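Local coordinates for nitrite oxidoreductase subunit A (Kuenenia stuttgartiensis, PDB 7B04), which belongs to the molybdopterin oxidoreductase family and carries a molybdenum atom, two MD1 molecules and an iron/sulfur cluster, at residues N627-G632 and Y873-N878; V846-P851 and N859-T864; E883-R888 and R1061-P1066. One frame throughout, in Å; residues are numbered along the deposited sequence.

Contact 1: residues N627-G632 and Y873-N878; sequences NTPKYG and YGIPEN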
ATOM      1  N   ASN B 627       5.332 -43.280   5.282  1.00 51.46           N
ATOM      2  CA  ASN B 627       5.477 -44.707   5.561  1.00 48.21           C
ATOM      3  C   ASN B 627       4.118 -45.361   5.312  1.00 45.96           C
ATOM      4  O   ASN B 627       3.302 -45.598   6.213  1.00 50.98           O
ATOM      5  CB  ASN B 627       6.014 -44.920   6.966  1.00 45.19           C
ATOM      6  CG  ASN B 627       7.491 -44.548   7.093  1.00 55.14           C
ATOM      7  OD1 ASN B 627       8.255 -44.648   6.134  1.00 54.62           O
ATOM      8  ND2 ASN B 627       7.891 -44.103   8.281  1.00 55.75           N
ATOM      9  N   THR B 628       3.889 -45.642   4.031  1.00 45.82           N
ATOM     10  CA  THR B 628       2.624 -46.177   3.580  1.00 52.84           C
ATOM     11  C   THR B 628       2.378 -47.556   4.168  1.00 57.54           C
ATOM     12  O   THR B 628       3.319 -48.342   4.336  1.00 55.41           O
ATOM     13  CB  THR B 628       2.593 -46.284   2.060  1.00 51.09           C
ATOM     14  OG1 THR B 628       3.682 -45.542   1.501  1.00 53.34           O
ATOM     15  CG2 THR B 628       1.341 -45.750   1.582  1.00 51.81           C
ATOM     16  N   PRO B 629       1.141 -47.863   4.561  1.00 57.49           N
ATOM     17  CA  PRO B 629       0.884 -49.251   4.963  1.00 62.75           C
ATOM     18  C   PRO B 629       0.838 -50.224   3.798  1.00 61.36           C
ATOM     19  O   PRO B 629       1.233 -51.382   3.965  1.00 65.18           O
ATOM     20  CB  PRO B 629      -0.471 -49.163   5.669  1.00 49.18           C
ATOM     21  CG  PRO B 629      -1.146 -48.005   5.036  1.00 41.14           C
ATOM     22  CD  PRO B 629      -0.059 -47.004   4.732  1.00 51.57           C
ATOM     23  N   LYS B 630       0.492 -49.766   2.589  1.00 50.32           N
ATOM     24  CA  LYS B 630       0.368 -50.698   1.465  1.00 46.46           C
ATOM     25  C   LYS B 630       1.721 -51.046   0.850  1.00 54.47           C
ATOM     26  O   LYS B 630       1.987 -52.214   0.538  1.00 55.92           O
ATOM     27  CB  LYS B 630      -0.572 -50.139   0.393  1.00 44.62           C
ATOM     28  CG  LYS B 630      -1.090 -51.201  -0.583  1.00 40.51           C
ATOM     29  CD  LYS B 630      -1.871 -50.569  -1.738  1.00 43.09           C
ATOM     30  CE  LYS B 630      -3.369 -50.535  -1.491  1.00 49.25           C
ATOM     31  NZ  LYS B 630      -4.126 -50.293  -2.759  1.00 43.58           N
ATOM     32  N   TYR B 631       2.576 -50.051   0.639  1.00 52.47           N
ATOM     33  CA  TYR B 631       3.883 -50.277   0.035  1.00 42.76           C
ATOM     34  C   TYR B 631       4.977 -49.680   0.901  1.00 45.84           C
ATOM     35  O   TYR B 631       5.880 -48.991   0.417  1.00 51.29           O
ATOM     36  CB  TYR B 631       4.019 -49.671  -1.353  1.00 44.64           C
ATOM     37  CG  TYR B 631       2.802 -49.707  -2.246  1.00 53.46           C
ATOM     38  CD1 TYR B 631       2.694 -50.655  -3.255  1.00 47.13           C
ATOM     39  CD2 TYR B 631       1.795 -48.760  -2.124  1.00 56.74           C
ATOM     40  CE1 TYR B 631       1.604 -50.678  -4.093  1.00 48.40           C
ATOM     41  CE2 TYR B 631       0.705 -48.775  -2.956  1.00 57.37           C
ATOM     42  CZ  TYR B 631       0.611 -49.737  -3.940  1.00 50.21           C
ATOM     43  OH  TYR B 631      -0.488 -49.746  -4.768  1.00 51.81           O
ATOM     44  N   GLY B 632       4.929 -49.981   2.197  1.00 46.08           N
ATOM     45  CA  GLY B 632       5.872 -49.463   3.178  1.00 54.39           C
ATOM     46  C   GLY B 632       6.335 -48.031   2.986  1.00 51.93           C
ATOM     47  O   GLY B 632       5.547 -47.157   2.615  1.00 50.65           O
ATOM     48  N   TYR B 873      -3.194 -45.750  -1.477  1.00 50.52           N
ATOM     49  CA  TYR B 873      -1.972 -46.159  -0.733  1.00 43.02           C
ATOM     50  C   TYR B 873      -2.345 -46.828   0.585  1.00 45.01           C
ATOM     51  O   TYR B 873      -1.551 -46.806   1.493  1.00 47.97           O
ATOM     52  CB  TYR B 873      -0.988 -45.010  -0.534  1.00 39.27           C
ATOM     53  CG  TYR B 873      -0.544 -44.350  -1.806  1.00 47.01           C
ATOM     54  CD1 TYR B 873       0.599 -44.759  -2.452  1.00 50.17           C
ATOM     55  CD2 TYR B 873      -1.274 -43.330  -2.372  1.00 44.33           C
ATOM     56  CE1 TYR B 873       1.012 -44.168  -3.626  1.00 52.41           C
ATOM     57  CE2 TYR B 873      -0.880 -42.733  -3.549  1.00 42.21           C
ATOM     58  CZ  TYR B 873       0.269 -43.151  -4.174  1.00 48.52           C
ATOM     59  OH  TYR B 873       0.680 -42.571  -5.327  1.00 49.31           O
ATOM     60  N   GLY B 874      -3.519 -47.437   0.655  1.00 52.75           N
ATOM     61  CA  GLY B 874      -3.965 -48.104   1.882  1.00 50.86           C
ATOM     62  C   GLY B 874      -3.945 -47.152   3.049  1.00 53.87           C
ATOM     63  O   GLY B 874      -3.514 -47.562   4.119  1.00 56.79           O
ATOM     64  N   ILE B 875      -4.397 -45.921   2.848  1.00 52.27           N
ATOM     65  CA  ILE B 875      -4.361 -44.982   3.965  1.00 44.97           C
ATOM     66  C   ILE B 875      -5.795 -44.761   4.436  1.00 47.74           C
ATOM     67  O   ILE B 875      -6.652 -44.395   3.617  1.00 47.38           O
ATOM     68  CB  ILE B 875      -3.695 -43.657   3.567  1.00 46.13           C
ATOM     69  CG1 ILE B 875      -2.195 -43.871   3.355  1.00 38.97           C
ATOM     70  CG2 ILE B 875      -3.947 -42.589   4.617  1.00 43.77           C
ATOM     71  CD1 ILE B 875      -1.496 -42.695   2.730  1.00 36.71           C
ATOM     72  N   PRO B 876      -6.099 -44.978   5.712  1.00 46.49           N
ATOM     73  CA  PRO B 876      -7.486 -44.869   6.167  1.00 51.27           C
ATOM     74  C   PRO B 876      -7.978 -43.433   6.145  1.00 46.10           C
ATOM     75  O   PRO B 876      -7.205 -42.472   6.129  1.00 49.10           O
ATOM     76  CB  PRO B 876      -7.430 -45.409   7.600  1.00 51.97           C
ATOM     77  CG  PRO B 876      -6.038 -45.108   8.045  1.00 44.90           C
ATOM     78  CD  PRO B 876      -5.174 -45.270   6.820  1.00 40.38           C
ATOM     79  N   GLU B 877      -9.304 -43.300   6.139  1.00 49.84           N
ATOM     80  CA  GLU B 877      -9.913 -41.979   6.128  1.00 46.53           C
ATOM     81  C   GLU B 877      -9.809 -41.297   7.486  1.00 45.95           C
ATOM     82  O   GLU B 877     -10.126 -40.107   7.591  1.00 54.46           O
ATOM     83  CB  GLU B 877     -11.371 -42.080   5.674  1.00 36.84           C
ATOM     84  CG  GLU B 877     -11.523 -42.592   4.244  1.00 33.11           C
ATOM     85  CD  GLU B 877     -12.967 -42.653   3.775  1.00 41.50           C
ATOM     86  OE1 GLU B 877     -13.873 -42.361   4.583  1.00 27.74           O
ATOM     87  OE2 GLU B 877     -13.194 -42.993   2.594  1.00 36.86           O
ATOM     88  N   ASN B 878      -9.377 -42.021   8.522  1.00 44.83           N
ATOM     89  CA  ASN B 878      -9.117 -41.432   9.829  1.00 41.07           C
ATOM     90  C   ASN B 878      -7.788 -40.693   9.890  1.00 44.91           C
ATOM     91  O   ASN B 878      -7.544 -39.992  10.878  1.00 51.34           O
ATOM     92  CB  ASN B 878      -9.101 -42.506  10.922  1.00 44.92           C
ATOM     93  CG  ASN B 878     -10.281 -43.447  10.846  1.00 56.61           C
ATOM     94  OD1 ASN B 878     -11.344 -43.094  10.338  1.00 57.15           O
ATOM     95  ND2 ASN B 878     -10.100 -44.657  11.363  1.00 53.14           N
TER
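Tyr631 and Tyr873 both place CG anti to their own carbonyl carbon (chi1 -36° and -57°), which brings a ring carbon of Tyr631, CE2, within 4.0 Å of Tyr873 CD1 across a loop-on-loop contact. Residues 627-632 connect strand 625-627 to strand 633-635, whereas 873-878 belong to the loop leading to helix 882-887. The tyrosine side chains cross at about a right angle, and their rings meet obliquely. Tyrosine suits the exposed position 631 because its carbons can pack while its OH bonds to Asp871; Lys630 CG lies 3.8 Å above the plane of that ring, near its rim. The buried Tyr873 ring also meets Phe636 edge-to-face. Further along, Pro629 offers a compact apolar surface, with CD 4.0 Å from Ile875 CG1, and Thr628 CG2 packs on Tyr873 CB, with Ile875 CD1 further off. Gly874 has positive phi, a backbone shape glycine adopts easily, and Lys630 CE passes 3.8 Å from its N. Between the two segments themselves there is no hydrogen bond; the polar tie runs from Tyr631 OH to Asp871, just before Tyr873. Within 627-632, Thr628 OG1 donates to Gly632 O at 2.7 Å, almost in line with that C=O (171°).

Contact 2: residues V846-P851 and N859-T864; sequences VHREGP and NAIVST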
ATOM      1  N   VAL B 846     -10.152 -32.529 -12.243  1.00 42.44           N
ATOM      2  CA  VAL B 846     -11.171 -32.897 -11.272  1.00 51.84           C
ATOM      3  C   VAL B 846     -11.085 -31.942 -10.091  1.00 53.45           C
ATOM      4  O   VAL B 846     -10.032 -31.355  -9.818  1.00 50.18           O
ATOM      5  CB  VAL B 846     -11.002 -34.368 -10.820  1.00 53.75           C
ATOM      6  CG1 VAL B 846      -9.730 -34.535  -9.996  1.00 53.10           C
ATOM      7  CG2 VAL B 846     -12.226 -34.860 -10.056  1.00 51.17           C
ATOM      8  N   HIS B 847     -12.205 -31.778  -9.390  1.00 48.17           N
ATOM      9  CA  HIS B 847     -12.224 -31.010  -8.154  1.00 49.54           C
ATOM     10  C   HIS B 847     -11.826 -31.908  -6.992  1.00 51.50           C
ATOM     11  O   HIS B 847     -12.321 -33.033  -6.867  1.00 55.44           O
ATOM     12  CB  HIS B 847     -13.602 -30.404  -7.896  1.00 47.62           C
ATOM     13  CG  HIS B 847     -13.708 -29.710  -6.574  1.00 49.96           C
ATOM     14  ND1 HIS B 847     -14.068 -30.366  -5.417  1.00 55.80           N
ATOM     15  CD2 HIS B 847     -13.480 -28.424  -6.224  1.00 52.80           C
ATOM     16  CE1 HIS B 847     -14.068 -29.510  -4.411  1.00 50.86           C
ATOM     17  NE2 HIS B 847     -13.716 -28.324  -4.873  1.00 61.81           N
ATOM     18  N   ARG B 848     -10.932 -31.408  -6.146  1.00 45.65           N
ATOM     19  CA  ARG B 848     -10.490 -32.134  -4.966  1.00 48.62           C
ATOM     20  C   ARG B 848     -10.490 -31.195  -3.771  1.00 53.53           C
ATOM     21  O   ARG B 848     -10.135 -30.019  -3.896  1.00 53.78           O
ATOM     22  CB  ARG B 848      -9.088 -32.729  -5.163  1.00 37.83           C
ATOM     23  CG  ARG B 848      -9.006 -33.788  -6.248  1.00 46.76           C
ATOM     24  CD  ARG B 848      -7.619 -34.405  -6.309  1.00 44.64           C
ATOM     25  NE  ARG B 848      -7.319 -35.185  -5.113  1.00 46.32           N
ATOM     26  CZ  ARG B 848      -6.164 -35.805  -4.895  1.00 49.16           C
ATOM     27  NH1 ARG B 848      -5.981 -36.494  -3.777  1.00 45.34           N
ATOM     28  NH2 ARG B 848      -5.191 -35.736  -5.792  1.00 42.42           N
ATOM     29  N   GLU B 849     -10.882 -31.724  -2.617  1.00 52.56           N
ATOM     30  CA  GLU B 849     -10.872 -30.951  -1.388  1.00 49.44           C
ATOM     31  C   GLU B 849      -9.448 -30.851  -0.857  1.00 46.07           C
ATOM     32  O   GLU B 849      -8.585 -31.671  -1.172  1.00 51.56           O
ATOM     33  CB  GLU B 849     -11.783 -31.582  -0.333  1.00 44.61           C
ATOM     34  CG  GLU B 849     -13.261 -31.608  -0.700  1.00 51.61           C
ATOM     35  CD  GLU B 849     -13.882 -30.224  -0.765  1.00 56.54           C
ATOM     36  OE1 GLU B 849     -13.420 -29.321  -0.036  1.00 61.21           O
ATOM     37  OE2 GLU B 849     -14.841 -30.038  -1.542  1.00 51.37           O
ATOM     38  N   GLY B 850      -9.187 -29.798  -0.095  1.00 43.44           N
ATOM     39  CA  GLY B 850      -7.870 -29.592   0.449  1.00 45.99           C
ATOM     40  C   GLY B 850      -7.511 -30.594   1.525  1.00 42.13           C
ATOM     41  O   GLY B 850      -8.376 -31.122   2.233  1.00 45.62           O
ATOM     42  N   PRO B 851      -6.213 -30.882   1.666  1.00 42.59           N
ATOM     43  CA  PRO B 851      -5.771 -31.767   2.754  1.00 39.94           C
ATOM     44  C   PRO B 851      -6.007 -31.178   4.128  1.00 42.56           C
ATOM     45  O   PRO B 851      -6.000 -31.924   5.113  1.00 41.03           O
ATOM     46  CB  PRO B 851      -4.270 -31.951   2.477  1.00 37.13           C
ATOM     47  CG  PRO B 851      -4.097 -31.578   1.044  1.00 45.46           C
ATOM     48  CD  PRO B 851      -5.107 -30.511   0.775  1.00 40.53           C
ATOM     49  N   ASN B 859      -8.460 -33.941   1.063  1.00 45.76           N
ATOM     50  CA  ASN B 859      -7.847 -34.442  -0.166  1.00 45.53           C
ATOM     51  C   ASN B 859      -8.704 -35.507  -0.845  1.00 48.61           C
ATOM     52  O   ASN B 859      -8.181 -36.429  -1.477  1.00 51.53           O
ATOM     53  CB  ASN B 859      -6.435 -34.972   0.095  1.00 40.76           C
ATOM     54  CG  ASN B 859      -5.550 -34.883  -1.127  1.00 42.98           C
ATOM     55  OD1 ASN B 859      -5.990 -34.451  -2.190  1.00 40.77           O
ATOM     56  ND2 ASN B 859      -4.295 -35.287  -0.983  1.00 47.09           N
ATOM     57  N   ALA B 860     -10.023 -35.392  -0.729  1.00 44.93           N
ATOM     58  CA  ALA B 860     -10.916 -36.347  -1.368  1.00 47.71           C
ATOM     59  C   ALA B 860     -11.145 -35.965  -2.823  1.00 51.98           C
ATOM     60  O   ALA B 860     -11.241 -34.783  -3.164  1.00 58.42           O
ATOM     61  CB  ALA B 860     -12.249 -36.414  -0.623  1.00 42.84           C
ATOM     62  N   ILE B 861     -11.238 -36.975  -3.684  1.00 51.51           N
ATOM     63  CA  ILE B 861     -11.488 -36.767  -5.105  1.00 48.40           C
ATOM     64  C   ILE B 861     -12.988 -36.879  -5.337  1.00 51.67           C
ATOM     65  O   ILE B 861     -13.567 -37.960  -5.207  1.00 56.36           O
ATOM     66  CB  ILE B 861     -10.717 -37.773  -5.968  1.00 48.36           C
ATOM     67  CG1 ILE B 861      -9.220 -37.694  -5.671  1.00 42.95           C
ATOM     68  CG2 ILE B 861     -10.989 -37.520  -7.445  1.00 42.76           C
ATOM     69  CD1 ILE B 861      -8.411 -38.809  -6.293  1.00 48.03           C
ATOM     70  N   VAL B 862     -13.619 -35.762  -5.689  1.00 49.22           N
ATOM     71  CA  VAL B 862     -15.062 -35.711  -5.888  1.00 53.04           C
ATOM     72  C   VAL B 862     -15.326 -36.050  -7.352  1.00 55.62           C
ATOM     73  O   VAL B 862     -15.257 -35.185  -8.227  1.00 57.06           O
ATOM     74  CB  VAL B 862     -15.641 -34.349  -5.498  1.00 58.15           C
ATOM     75  CG1 VAL B 862     -17.101 -34.252  -5.907  1.00 57.94           C
ATOM     76  CG2 VAL B 862     -15.494 -34.126  -4.000  1.00 53.36           C
ATOM     77  N   SER B 863     -15.630 -37.320  -7.614  1.00 61.96           N
ATOM     78  CA  SER B 863     -15.970 -37.788  -8.952  1.00 64.91           C
ATOM     79  C   SER B 863     -16.455 -39.226  -8.863  1.00 61.11           C
ATOM     80  O   SER B 863     -16.146 -39.948  -7.910  1.00 61.29           O
ATOM     81  CB  SER B 863     -14.777 -37.691  -9.912  1.00 58.38           C
ATOM     82  OG  SER B 863     -15.126 -38.150 -11.207  1.00 54.33           O
ATOM     83  N   THR B 864     -17.240 -39.627  -9.866  1.00 57.94           N
ATOM     84  CA  THR B 864     -17.629 -41.020 -10.058  1.00 51.53           C
ATOM     85  C   THR B 864     -17.108 -41.572 -11.376  1.00 54.62           C
ATOM     86  O   THR B 864     -17.492 -42.681 -11.769  1.00 58.98           O
ATOM     87  CB  THR B 864     -19.152 -41.182 -10.003  1.00 44.28           C
ATOM     88  OG1 THR B 864     -19.758 -40.421 -11.054  1.00 51.27           O
ATOM     89  CG2 THR B 864     -19.690 -40.713  -8.670  1.00 43.25           C
TER
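Arg848 and Ile861 form a non-hydrogen-bonded antiparallel pair, CA to CA 4.7 Å, in the beta hairpin of strands 847-848 and 860-862, and just beyond them Glu849 N donates to Ala860 O at 3.1 Å. Strand 860-862 is the middle one of three, with 890-892 parallel on its other side. The Arg848 and Ile861 side chains run alongside each other, pointing the same way. A bend at chi3 (67°) swings the guanidinium over so that Ile861 CD1 lies 3.9 Å above one of its faces, offset toward the rim, while the Asn859 amide lies toward the opposite face, its plane only 13° from parallel. Arginine fits here because its long aliphatic part packs on isoleucine and its planar end still serves several acceptors: NH1 gives a nearly straight bond (172°) to Asn859 O at 3.2 Å and another to Asn889 OD1, and NH2 pairs with Glu842. Asn859, with positive phi, suits the turn side of the strand, and its ND2 donates to Arg885 O. Glu849 leads its carboxylate away to Thr854 and Arg351. At the open end of the hairpin, Val846 CG2 lies 3.9 Å from Ile861 CG2 and 3.8 Å from Ser863 CB.

Contact 3: residues E883-R888 and R1061-P1066; sequences EDRTVR and RDWSMP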
ATOM      1  N   GLU B 883       1.307 -35.725   6.355  1.00 43.42           N
ATOM      2  CA  GLU B 883       1.909 -36.445   5.236  1.00 40.65           C
ATOM      3  C   GLU B 883       1.007 -37.570   4.748  1.00 45.99           C
ATOM      4  O   GLU B 883       1.037 -37.915   3.561  1.00 42.10           O
ATOM      5  CB  GLU B 883       3.277 -36.999   5.633  1.00 46.07           C
ATOM      6  CG  GLU B 883       4.234 -35.949   6.157  1.00 45.73           C
ATOM      7  CD  GLU B 883       4.827 -35.104   5.058  1.00 53.33           C
ATOM      8  OE1 GLU B 883       5.524 -35.659   4.185  1.00 53.08           O
ATOM      9  OE2 GLU B 883       4.577 -33.883   5.060  1.00 51.65           O
ATOM     10  N   ASP B 884       0.203 -38.151   5.642  1.00 49.66           N
ATOM     11  CA  ASP B 884      -0.770 -39.151   5.214  1.00 40.76           C
ATOM     12  C   ASP B 884      -1.871 -38.503   4.387  1.00 40.48           C
ATOM     13  O   ASP B 884      -2.258 -39.027   3.336  1.00 43.59           O
ATOM     14  CB  ASP B 884      -1.364 -39.870   6.426  1.00 42.23           C
ATOM     15  CG  ASP B 884      -0.352 -40.742   7.147  1.00 45.35           C
ATOM     16  OD1 ASP B 884       0.579 -41.247   6.490  1.00 46.75           O
ATOM     17  OD2 ASP B 884      -0.492 -40.926   8.374  1.00 41.60           O
ATOM     18  N   ARG B 885      -2.382 -37.358   4.847  1.00 44.43           N
ATOM     19  CA  ARG B 885      -3.439 -36.663   4.122  1.00 43.50           C
ATOM     20  C   ARG B 885      -2.943 -36.156   2.776  1.00 46.34           C
ATOM     21  O   ARG B 885      -3.740 -35.979   1.847  1.00 42.69           O
ATOM     22  CB  ARG B 885      -3.956 -35.487   4.952  1.00 41.23           C
ATOM     23  CG  ARG B 885      -4.688 -35.870   6.225  1.00 44.36           C
ATOM     24  CD  ARG B 885      -5.062 -34.628   7.027  1.00 43.88           C
ATOM     25  NE  ARG B 885      -3.950 -34.134   7.836  1.00 46.05           N
ATOM     26  CZ  ARG B 885      -3.801 -32.867   8.212  1.00 44.77           C
ATOM     27  NH1 ARG B 885      -4.693 -31.956   7.846  1.00 48.06           N
ATOM     28  NH2 ARG B 885      -2.760 -32.509   8.951  1.00 44.88           N
ATOM     29  N   THR B 886      -1.637 -35.914   2.661  1.00 44.88           N
ATOM     30  CA  THR B 886      -1.074 -35.380   1.427  1.00 41.81           C
ATOM     31  C   THR B 886      -1.248 -36.341   0.257  1.00 46.45           C
ATOM     32  O   THR B 886      -1.434 -35.902  -0.885  1.00 47.70           O
ATOM     33  CB  THR B 886       0.408 -35.061   1.636  1.00 45.37           C
ATOM     34  OG1 THR B 886       0.552 -34.128   2.714  1.00 42.10           O
ATOM     35  CG2 THR B 886       1.010 -34.471   0.381  1.00 46.17           C
ATOM     36  N   VAL B 887      -1.208 -37.648   0.515  1.00 53.97           N
ATOM     37  CA  VAL B 887      -1.160 -38.645  -0.545  1.00 50.91           C
ATOM     38  C   VAL B 887      -2.393 -39.543  -0.564  1.00 44.41           C
ATOM     39  O   VAL B 887      -2.439 -40.499  -1.338  1.00 49.65           O
ATOM     40  CB  VAL B 887       0.127 -39.488  -0.456  1.00 43.97           C
ATOM     41  CG1 VAL B 887       1.348 -38.622  -0.725  1.00 41.22           C
ATOM     42  CG2 VAL B 887       0.235 -40.149   0.906  1.00 48.00           C
ATOM     43  N   ARG B 888      -3.398 -39.263   0.264  1.00 40.72           N
ATOM     44  CA  ARG B 888      -4.619 -40.070   0.248  1.00 46.28           C
ATOM     45  C   ARG B 888      -5.442 -39.692  -0.979  1.00 43.73           C
ATOM     46  O   ARG B 888      -6.164 -38.692  -0.976  1.00 47.24           O
ATOM     47  CB  ARG B 888      -5.426 -39.879   1.528  1.00 49.03           C
ATOM     48  CG  ARG B 888      -6.531 -40.919   1.672  1.00 45.00           C
ATOM     49  CD  ARG B 888      -7.637 -40.509   2.633  1.00 46.15           C
ATOM     50  NE  ARG B 888      -7.171 -40.290   3.998  1.00 50.55           N
ATOM     51  CZ  ARG B 888      -7.369 -39.166   4.679  1.00 51.63           C
ATOM     52  NH1 ARG B 888      -8.024 -38.156   4.123  1.00 49.66           N
ATOM     53  NH2 ARG B 888      -6.917 -39.054   5.919  1.00 47.89           N
ATOM     54  N   ARG B1061       1.682 -23.499   7.292  1.00 45.48           N
ATOM     55  CA  ARG B1061       2.441 -24.735   7.170  1.00 42.03           C
ATOM     56  C   ARG B1061       2.837 -24.984   5.724  1.00 51.90           C
ATOM     57  O   ARG B1061       2.222 -24.471   4.785  1.00 52.81           O
ATOM     58  CB  ARG B1061       1.627 -25.926   7.682  1.00 38.84           C
ATOM     59  CG  ARG B1061       2.148 -27.272   7.286  1.00 44.94           C
ATOM     60  CD  ARG B1061       1.386 -28.482   7.729  1.00 35.04           C
ATOM     61  NE  ARG B1061       2.305 -29.567   7.445  1.00 36.83           N
ATOM     62  CZ  ARG B1061       3.269 -29.928   8.277  1.00 34.75           C
ATOM     63  NH1 ARG B1061       3.392 -29.326   9.453  1.00 32.28           N
ATOM     64  NH2 ARG B1061       4.109 -30.885   7.935  1.00 43.15           N
ATOM     65  N   ASP B1062       3.872 -25.807   5.563  1.00 45.46           N
ATOM     66  CA  ASP B1062       4.339 -26.232   4.259  1.00 51.83           C
ATOM     67  C   ASP B1062       3.662 -27.540   3.868  1.00 48.53           C
ATOM     68  O   ASP B1062       3.501 -28.444   4.693  1.00 46.30           O
ATOM     69  CB  ASP B1062       5.852 -26.419   4.274  1.00 50.38           C
ATOM     70  CG  ASP B1062       6.394 -26.785   2.924  1.00 51.95           C
ATOM     71  OD1 ASP B1062       6.256 -25.960   1.999  1.00 49.95           O
ATOM     72  OD2 ASP B1062       6.946 -27.895   2.784  1.00 46.45           O
ATOM     73  N   TRP B1063       3.272 -27.633   2.601  1.00 47.73           N
ATOM     74  CA  TRP B1063       2.644 -28.824   2.040  1.00 49.14           C
ATOM     75  C   TRP B1063       3.479 -29.301   0.861  1.00 49.96           C
ATOM     76  O   TRP B1063       3.763 -28.522  -0.055  1.00 52.86           O
ATOM     77  CB  TRP B1063       1.205 -28.530   1.614  1.00 42.25           C
ATOM     78  CG  TRP B1063       0.282 -28.314   2.773  1.00 49.88           C
ATOM     79  CD1 TRP B1063      -0.087 -27.119   3.320  1.00 51.80           C
ATOM     80  CD2 TRP B1063      -0.387 -29.325   3.533  1.00 53.16           C
ATOM     81  NE1 TRP B1063      -0.946 -27.325   4.372  1.00 50.04           N
ATOM     82  CE2 TRP B1063      -1.147 -28.671   4.523  1.00 54.05           C
ATOM     83  CE3 TRP B1063      -0.419 -30.722   3.471  1.00 50.46           C
ATOM     84  CZ2 TRP B1063      -1.928 -29.366   5.442  1.00 51.03           C
ATOM     85  CZ3 TRP B1063      -1.196 -31.409   4.385  1.00 52.94           C
ATOM     86  CH2 TRP B1063      -1.940 -30.731   5.357  1.00 55.13           C
ATOM     87  N   SER B1064       3.887 -30.568   0.894  1.00 43.84           N
ATOM     88  CA  SER B1064       4.695 -31.163  -0.172  1.00 45.86           C
ATOM     89  C   SER B1064       3.772 -31.813  -1.198  1.00 43.00           C
ATOM     90  O   SER B1064       3.272 -32.919  -0.985  1.00 58.93           O
ATOM     91  CB  SER B1064       5.682 -32.170   0.404  1.00 37.36           C
ATOM     92  OG  SER B1064       6.579 -32.621  -0.593  1.00 36.05           O
ATOM     93  N   MET B1065       3.560 -31.141  -2.323  1.00 35.19           N
ATOM     94  CA  MET B1065       2.664 -31.655  -3.356  1.00 35.99           C
ATOM     95  C   MET B1065       3.316 -32.789  -4.133  1.00 42.17           C
ATOM     96  O   MET B1065       4.400 -32.597  -4.692  1.00 41.79           O
ATOM     97  CB  MET B1065       2.276 -30.559  -4.328  1.00 40.75           C
ATOM     98  CG  MET B1065       1.212 -29.650  -3.816  1.00 50.10           C
ATOM     99  SD  MET B1065       1.866 -28.603  -2.522  1.00 41.76           S
ATOM    100  CE  MET B1065       0.610 -27.354  -2.560  1.00 49.04           C
ATOM    101  N   PRO B1066       2.703 -33.971  -4.197  1.00 45.34           N
ATOM    102  CA  PRO B1066       3.186 -34.983  -5.148  1.00 47.14           C
ATOM    103  C   PRO B1066       3.093 -34.527  -6.594  1.00 43.05           C
ATOM    104  O   PRO B1066       3.927 -34.922  -7.418  1.00 46.60           O
ATOM    105  CB  PRO B1066       2.273 -36.187  -4.873  1.00 48.03           C
ATOM    106  CG  PRO B1066       1.708 -35.946  -3.506  1.00 46.63           C
ATOM    107  CD  PRO B1066       1.576 -34.461  -3.388  1.00 36.60           C
TER
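Thr886 and Val887, toward the end of the helix that includes 883-885, pack closely against Trp1063 and Pro1066 of an extended loop, whereas the Glu883-Arg1061 end of the same contact is much looser. In the close part, Thr886 has OG1 anti to its carbonyl carbon (chi1 -58°), which divides its two branches between different neighbours. The hydroxyl lies in the plane of the Trp1063 ring, at its edge, 3.6 Å from CE3, and bonds back to Trp882 O; the methyl CG2 reaches Pro1066 CD at 3.8 Å. Threonine suits this place by being small, half polar and half apolar. Val887 CG1 extends the apolar patch to Pro1066 CG at 3.9 Å, against a proline ring that is compact and rigid.

Arg885 presents a guanidinium face to the indole: Trp1063 CH2, at the ring edge, lies 3.7 Å above the guanidinium plane, toward its rim. The two planes stand 83° apart, so the charge sits at the ring's edge and not over its face. Trp1063 NE1 bonds to Glu1100 O, and Arg1061 CD lies 4.0 Å above one face of the indole, near the rim. On the loose side, Glu883 OE2 and Arg1061 NH2 remain 4.2 Å apart, beyond a salt bridge and less surely placed. Arg1061 has stronger ties elsewhere, a salt bridge to Asp983 and a cation-pi contact with Trp882. All the touching residues are buried, so the loose side is still interior. The arrangement is a buried helix-on-loop packing of a molybdopterin oxidoreductase, with the Arg1061 side chain about 9 Å from a bound MD1.

In the fold
Contact 3 touches both of the others: its centre is 13 Å from that of contact 1 and 14 Å from that of contact 2, whose own centres are 18 Å apart. Contacts 1 and 2 do not touch, with nearest atoms about 7 Å apart. Segment 883-888 reaches both, since Arg888 NE lies 3.1 Å from Pro876 O of contact 1 and Arg885 NH1 lies 3.0 Å from Pro851 O of contact 2, both probable but weak hydrogen bonds. Ile875 CD1 also packs on Val887 CG2 at 3.6 Å. The side chains of His847 in contact 2 and Arg1061 in contact 3 are each about 9 Å from a bound MD1, while contact 1 is partly buried, 32 Å from the chain centre.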